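Local coordinates for major exported protein (Pseudomonas aeruginosa, PDB 3HE1) that is an Hcp-family secreted protein that probably forms hexameric rings for the type VI secretion system, although its precise function is not established, at residues A[27-32]-A[116-121]; A[59-64]-A[92-97]. All coordinates share one frame; numbering follows the deposited sequence.

Contact 1 of 2, residues A[27-32]-A[116-121]; sequences AYMSIT and VEIQWY
The carbonyl O of Tyr-28 takes the backbone N-H of Gln-119 at 2.8 Å in a nearly straight bond (170° at the hydrogen). The return bond, from Tyr-28 N to Gln-119 O, measures 3.0 Å, and Gln-119 O also receives a CH...O contact from Ala-27 CA. Two residues on, Ser-30 and Glu-117 exchange a second reciprocal pair, so strands 27-32 and 116-121 run antiparallel in the regular alternation of a beta sheet.

Above this backbone, Tyr-28 and Tyr-121 form an offset edge-to-face pair, with centroids 5.8 Å apart and planes at 80°; the CD2 edge of Tyr-28 comes within 3.8 Å of Tyr-121 CE2. On the same face Gln-119 NE2 donates to the anti lone pair of Glu-117 OE2 at 3.2 Å, close to its own amide plane, while Lys-115 holds Glu-117 OE1 in a salt bridge. His-57 binds the hydroxyl of Tyr-121.

The other face is apolar. Selenomethionine Met-29 carries CG anti to its backbone N (chi1 178°), which takes the chain obliquely across Ile-118; Met-29 CG lies only 3.4 Å from Ile-118 CD1, tighter than ordinary packing, and SE also meets Val-116 CG1 at 3.7 Å. Ile-118 turns its other branch, CG2, over one face of the Trp-120 indole, toward the rim.

Strand 27-33 is flanked in the Hcp barrel sheet by 112-123 and 61-71, strand 129-137 pairs with the far edge of 112-123, and Phe-168 of strand 162-169 packs against Met-29, Ile-31 and Val-116.

Contact 2 of 2, residues A[59-64]-A[92-97]; sequences DQVMVQ and ITKVFD
Strands 61-63 and 92-95 meet at a wide angle, 123° between their directions, with axes 5.7 Å apart at closest approach, where two neighbouring strands of the antiparallel Hcp barrel splay from each other. A single direct backbone bond joins the two segments: Gln-64 N donates to Thr-93 O at 2.6 Å, tilted from the carbonyl plane, and Val-63 CA adds a CH...O contact to the same oxygen. Beyond it, water takes over. One molecule donates to Met-62 O and weakly accepts from Val-95 N; a second accepts from Met-62 N and donates to Asp-97 OD2 at 2.9 Å.

Side chains add to the contact. Val-63 CG1 lies across the CB of Ile-92, and the bent end of selenomethionine Met-62 brings CE to 4.0 Å from Val-95 CG2. Lys-94 lays its aliphatic chain at about a right angle to Val-61, with CE 3.8 Å from Val-61 CG2, before curling back on its own segment. Its ammonium has a salt-bridge partner in Glu-164, and Asp-97 OD1 also bonds Ser-100 OG at the start of helix 100-109. Lys-94 NZ donates to Val-95 O and forms a second salt bridge with Asp-97 OD1 at 3.0 Å, approaching from above the carboxylate plane, 53° out of it.

Contact 2 is nested within the chain loop closed by contact 1, and their centres are about 9 Å apart. Strand 27-33 joins them: it pairs with 61-71 on the side away from 112-123, through probable hydrogen bonds between Ala-27 O and Val-63 N and between Met-29 N and Val-61 O, both 2.9 Å. Beneath them Met-29 CE packs 3.5 Å from Val-63 CG2, and Ile-92 touches both Met-29 and Ile-118, so the two contacts share one apolar interior. The segments also meet across subunit boundaries of the hexamer: Phe-96, in segment 92-97, packs against Trp-120 of a neighbouring subunit, while Trp-120 here receives Phe-96 of another.

Contact 1 of 2, residues A[27-32]-A[116-121]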
loop_
_atom_site.group_PDB
_atom_site.type_symbol
_atom_site.label_atom_id
_atom_site.label_comp_id
_atom_site.label_asym_id
_atom_site.label_seq_id
_atom_site.Cartn_x
_atom_site.Cartn_y
_atom_site.Cartn_z
ATOM N N ALA A 27 -0.140 8.074 -25.660
ATOM C CA ALA A 27 0.320 7.321 -26.806
ATOM C C ALA A 27 -0.925 6.965 -27.611
ATOM O O ALA A 27 -2.044 6.933 -27.066
ATOM C CB ALA A 27 1.055 6.074 -26.352
ATOM N N TYR A 28 -0.751 6.746 -28.911
ATOM C CA TYR A 28 -1.844 6.256 -29.750
ATOM C C TYR A 28 -1.320 5.031 -30.443
ATOM O O TYR A 28 -0.125 4.936 -30.683
ATOM C CB TYR A 28 -2.314 7.314 -30.752
ATOM C CG TYR A 28 -3.060 8.448 -30.087
ATOM C CD1 TYR A 28 -4.411 8.325 -29.781
ATOM C CD2 TYR A 28 -2.410 9.630 -29.736
ATOM C CE1 TYR A 28 -5.100 9.349 -29.154
ATOM C CE2 TYR A 28 -3.093 10.669 -29.112
ATOM C CZ TYR A 28 -4.437 10.519 -28.823
ATOM O OH TYR A 28 -5.130 11.539 -28.202
HETATM N N MSE A 29 -2.193 4.083 -30.744
HETATM C CA MSE A 29 -1.731 2.811 -31.287
HETATM C C MSE A 29 -2.534 2.383 -32.511
HETATM O O MSE A 29 -3.655 2.819 -32.726
HETATM C CB MSE A 29 -1.771 1.728 -30.198
HETATM C CG MSE A 29 -1.366 0.305 -30.632
HETATM SE SE MSE A 29 -1.577 -0.891 -29.106
HETATM C CE MSE A 29 -3.181 -0.030 -28.402
ATOM N N SER A 30 -1.938 1.529 -33.324
ATOM C CA SER A 30 -2.642 0.960 -34.447
ATOM C C SER A 30 -2.403 -0.526 -34.410
ATOM O O SER A 30 -1.311 -0.994 -34.049
ATOM C CB SER A 30 -2.151 1.550 -35.776
ATOM O OG SER A 30 -0.798 1.205 -36.031
ATOM N N ILE A 31 -3.440 -1.270 -34.755
ATOM C CA ILE A 31 -3.281 -2.693 -34.923
ATOM C C ILE A 31 -3.788 -3.135 -36.282
ATOM O O ILE A 31 -4.851 -2.731 -36.719
ATOM C CB ILE A 31 -3.954 -3.468 -33.796
ATOM C CG1 ILE A 31 -3.393 -2.966 -32.452
ATOM C CG2 ILE A 31 -3.748 -4.971 -34.011
ATOM C CD1 ILE A 31 -3.926 -3.659 -31.204
ATOM N N THR A 32 -2.974 -3.925 -36.967
ATOM C CA THR A 32 -3.402 -4.613 -38.177
ATOM C C THR A 32 -3.270 -6.102 -37.928
ATOM O O THR A 32 -2.170 -6.590 -37.640
ATOM C CB THR A 32 -2.552 -4.239 -39.411
ATOM O OG1 THR A 32 -2.755 -2.861 -39.734
ATOM C CG2 THR A 32 -2.949 -5.091 -40.615
ATOM N N VAL A 116 1.589 -4.085 -34.541
ATOM C CA VAL A 116 1.114 -3.216 -33.479
ATOM C C VAL A 116 2.143 -2.113 -33.396
ATOM O O VAL A 116 3.344 -2.391 -33.290
ATOM C CB VAL A 116 1.098 -3.936 -32.130
ATOM C CG1 VAL A 116 0.790 -2.940 -30.993
ATOM C CG2 VAL A 116 0.122 -5.104 -32.173
ATOM N N GLU A 117 1.690 -0.867 -33.457
ATOM C CA GLU A 117 2.619 0.243 -33.485
ATOM C C GLU A 117 2.149 1.331 -32.568
ATOM O O GLU A 117 1.085 1.902 -32.787
ATOM C CB GLU A 117 2.752 0.789 -34.898
ATOM C CG GLU A 117 3.354 2.182 -34.967
ATOM C CD GLU A 117 3.836 2.544 -36.368
ATOM O OE1 GLU A 117 4.400 1.657 -37.050
ATOM O OE2 GLU A 117 3.653 3.714 -36.786
ATOM N N ILE A 118 2.963 1.594 -31.545
ATOM C CA ILE A 118 2.684 2.537 -30.467
ATOM C C ILE A 118 3.424 3.856 -30.696
ATOM O O ILE A 118 4.647 3.903 -30.749
ATOM C CB ILE A 118 3.147 1.980 -29.099
ATOM C CG1 ILE A 118 2.377 0.723 -28.723
ATOM C CG2 ILE A 118 2.946 3.006 -28.007
ATOM C CD1 ILE A 118 0.974 1.014 -28.263
ATOM N N GLN A 119 2.669 4.932 -30.807
ATOM C CA GLN A 119 3.244 6.218 -31.098
ATOM C C GLN A 119 3.186 7.122 -29.886
ATOM O O GLN A 119 2.112 7.390 -29.352
ATOM C CB GLN A 119 2.493 6.871 -32.250
ATOM C CG GLN A 119 2.716 6.186 -33.569
ATOM C CD GLN A 119 2.342 7.081 -34.735
ATOM O OE1 GLN A 119 1.755 8.160 -34.552
ATOM N NE2 GLN A 119 2.679 6.640 -35.946
ATOM N N TRP A 120 4.350 7.621 -29.479
ATOM C CA TRP A 120 4.458 8.393 -28.255
ATOM C C TRP A 120 4.388 9.907 -28.504
ATOM O O TRP A 120 4.993 10.424 -29.449
ATOM C CB TRP A 120 5.741 8.007 -27.516
ATOM C CG TRP A 120 5.912 6.514 -27.296
ATOM C CD1 TRP A 120 6.306 5.583 -28.221
ATOM C CD2 TRP A 120 5.706 5.801 -26.077
ATOM N NE1 TRP A 120 6.354 4.335 -27.651
ATOM C CE2 TRP A 120 5.998 4.442 -26.331
ATOM C CE3 TRP A 120 5.305 6.180 -24.788
ATOM C CZ2 TRP A 120 5.902 3.459 -25.350
ATOM C CZ3 TRP A 120 5.205 5.200 -23.809
ATOM C CH2 TRP A 120 5.499 3.856 -24.098
ATOM N N TYR A 121 3.642 10.607 -27.650
ATOM C CA TYR A 121 3.455 12.057 -27.788
ATOM C C TYR A 121 3.867 12.853 -26.541
ATOM O O TYR A 121 3.776 12.369 -25.406
ATOM C CB TYR A 121 2.012 12.381 -28.178
ATOM C CG TYR A 121 1.677 11.998 -29.600
ATOM C CD1 TYR A 121 1.733 12.940 -30.623
ATOM C CD2 TYR A 121 1.318 10.690 -29.925
ATOM C CE1 TYR A 121 1.432 12.593 -31.931
ATOM C CE2 TYR A 121 1.018 10.332 -31.234
ATOM C CZ TYR A 121 1.076 11.288 -32.227
ATOM O OH TYR A 121 0.784 10.940 -33.520
#

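Contact 2 of 2, residues A[59-64]-A[92-97]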
loop_
_atom_site.group_PDB
_atom_site.type_symbol
_atom_site.label_atom_id
_atom_site.label_comp_id
_atom_site.label_asym_id
_atom_site.label_seq_id
_atom_site.Cartn_x
_atom_site.Cartn_y
_atom_site.Cartn_z
ATOM N N ASP A 59 -7.966 6.582 -36.492
ATOM C CA ASP A 59 -7.748 5.175 -36.822
ATOM C C ASP A 59 -6.766 4.528 -35.868
ATOM O O ASP A 59 -6.159 3.498 -36.172
ATOM C CB ASP A 59 -7.290 5.007 -38.269
ATOM C CG ASP A 59 -8.293 5.549 -39.246
ATOM O OD1 ASP A 59 -9.506 5.390 -38.982
ATOM O OD2 ASP A 59 -7.869 6.149 -40.259
ATOM N N GLN A 60 -6.625 5.150 -34.706
ATOM C CA GLN A 60 -5.856 4.570 -33.621
ATOM C C GLN A 60 -6.697 4.421 -32.363
ATOM O O GLN A 60 -7.879 4.775 -32.313
ATOM C CB GLN A 60 -4.632 5.431 -33.296
ATOM C CG GLN A 60 -3.479 5.305 -34.274
ATOM C CD GLN A 60 -2.535 6.488 -34.187
ATOM O OE1 GLN A 60 -1.317 6.321 -34.121
ATOM N NE2 GLN A 60 -3.096 7.694 -34.171
ATOM N N VAL A 61 -6.045 3.900 -31.340
ATOM C CA VAL A 61 -6.625 3.774 -30.023
ATOM C C VAL A 61 -5.778 4.573 -29.023
ATOM O O VAL A 61 -4.555 4.633 -29.134
ATOM C CB VAL A 61 -6.729 2.281 -29.630
ATOM C CG1 VAL A 61 -5.969 1.421 -30.631
ATOM C CG2 VAL A 61 -6.225 2.048 -28.217
HETATM N N MSE A 62 -6.451 5.187 -28.056
HETATM C CA MSE A 62 -5.833 6.011 -27.022
HETATM C C MSE A 62 -5.216 5.168 -25.902
HETATM O O MSE A 62 -5.930 4.645 -25.041
HETATM C CB MSE A 62 -6.923 6.885 -26.415
HETATM C CG MSE A 62 -6.462 8.197 -25.844
HETATM SE SE MSE A 62 -7.900 8.801 -24.703
HETATM C CE MSE A 62 -7.953 7.240 -23.515
ATOM N N VAL A 63 -3.892 5.052 -25.895
ATOM C CA VAL A 63 -3.208 4.245 -24.889
ATOM C C VAL A 63 -2.956 5.026 -23.606
ATOM O O VAL A 63 -2.230 6.019 -23.605
ATOM C CB VAL A 63 -1.874 3.730 -25.407
ATOM C CG1 VAL A 63 -1.080 3.130 -24.263
ATOM C CG2 VAL A 63 -2.104 2.715 -26.504
ATOM N N GLN A 64 -3.565 4.573 -22.515
ATOM C CA GLN A 64 -3.435 5.243 -21.221
ATOM C C GLN A 64 -2.523 4.469 -20.248
ATOM O O GLN A 64 -2.396 4.840 -19.078
ATOM C CB GLN A 64 -4.820 5.503 -20.600
ATOM C CG GLN A 64 -5.651 6.575 -21.319
ATOM C CD GLN A 64 -5.637 7.936 -20.621
ATOM O OE1 GLN A 64 -5.784 8.027 -19.398
ATOM N NE2 GLN A 64 -5.483 9.001 -21.402
ATOM N N ILE A 92 -0.178 -2.748 -22.718
ATOM C CA ILE A 92 -0.786 -1.429 -22.825
ATOM C C ILE A 92 -2.103 -1.360 -22.051
ATOM O O ILE A 92 -2.600 -2.361 -21.547
ATOM C CB ILE A 92 -0.944 -0.963 -24.309
ATOM C CG1 ILE A 92 -1.923 -1.849 -25.084
ATOM C CG2 ILE A 92 0.384 -0.987 -25.002
ATOM C CD1 ILE A 92 -3.379 -1.364 -25.064
ATOM N N THR A 93 -2.646 -0.160 -21.936
ATOM C CA THR A 93 -3.924 0.036 -21.280
ATOM C C THR A 93 -4.711 1.028 -22.111
ATOM O O THR A 93 -4.153 2.003 -22.612
ATOM C CB THR A 93 -3.772 0.568 -19.827
ATOM O OG1 THR A 93 -3.090 -0.403 -19.023
ATOM C CG2 THR A 93 -5.136 0.846 -19.206
ATOM N N LYS A 94 -6.003 0.761 -22.264
ATOM C CA LYS A 94 -6.899 1.628 -23.007
ATOM C C LYS A 94 -8.216 1.714 -22.234
ATOM O O LYS A 94 -8.311 1.172 -21.137
ATOM C CB LYS A 94 -7.105 1.039 -24.405
ATOM C CG LYS A 94 -7.008 -0.488 -24.440
ATOM C CD LYS A 94 -7.095 -1.052 -25.859
ATOM C CE LYS A 94 -8.373 -0.611 -26.623
ATOM N NZ LYS A 94 -9.661 -1.113 -26.045
ATOM N N VAL A 95 -9.210 2.413 -22.783
ATOM C CA VAL A 95 -10.580 2.351 -22.263
ATOM C C VAL A 95 -11.426 1.454 -23.193
ATOM O O VAL A 95 -10.998 1.128 -24.299
ATOM C CB VAL A 95 -11.221 3.755 -22.185
ATOM C CG1 VAL A 95 -10.740 4.524 -20.959
ATOM C CG2 VAL A 95 -10.919 4.530 -23.445
ATOM N N PHE A 96 -12.613 1.040 -22.752
ATOM C CA PHE A 96 -13.510 0.232 -23.596
ATOM C C PHE A 96 -13.783 1.028 -24.874
ATOM O O PHE A 96 -13.961 2.247 -24.810
ATOM C CB PHE A 96 -14.861 -0.037 -22.896
ATOM C CG PHE A 96 -14.815 -1.060 -21.767
ATOM C CD1 PHE A 96 -13.795 -1.073 -20.844
ATOM C CD2 PHE A 96 -15.849 -1.971 -21.616
ATOM C CE1 PHE A 96 -13.788 -1.987 -19.817
ATOM C CE2 PHE A 96 -15.843 -2.890 -20.591
ATOM C CZ PHE A 96 -14.810 -2.900 -19.690
ATOM N N ASP A 97 -13.828 0.358 -26.026
ATOM C CA ASP A 97 -14.026 1.061 -27.305
ATOM C C ASP A 97 -14.438 0.157 -28.480
ATOM O O ASP A 97 -14.788 -1.004 -28.287
ATOM C CB ASP A 97 -12.772 1.862 -27.673
ATOM C CG ASP A 97 -11.571 0.970 -27.969
ATOM O OD1 ASP A 97 -11.753 -0.267 -28.085
ATOM O OD2 ASP A 97 -10.447 1.515 -28.078
HETATM O O HOH W 1 -8.751 3.765 -25.917
HETATM O O HOH W 2 -9.620 4.325 -28.176
#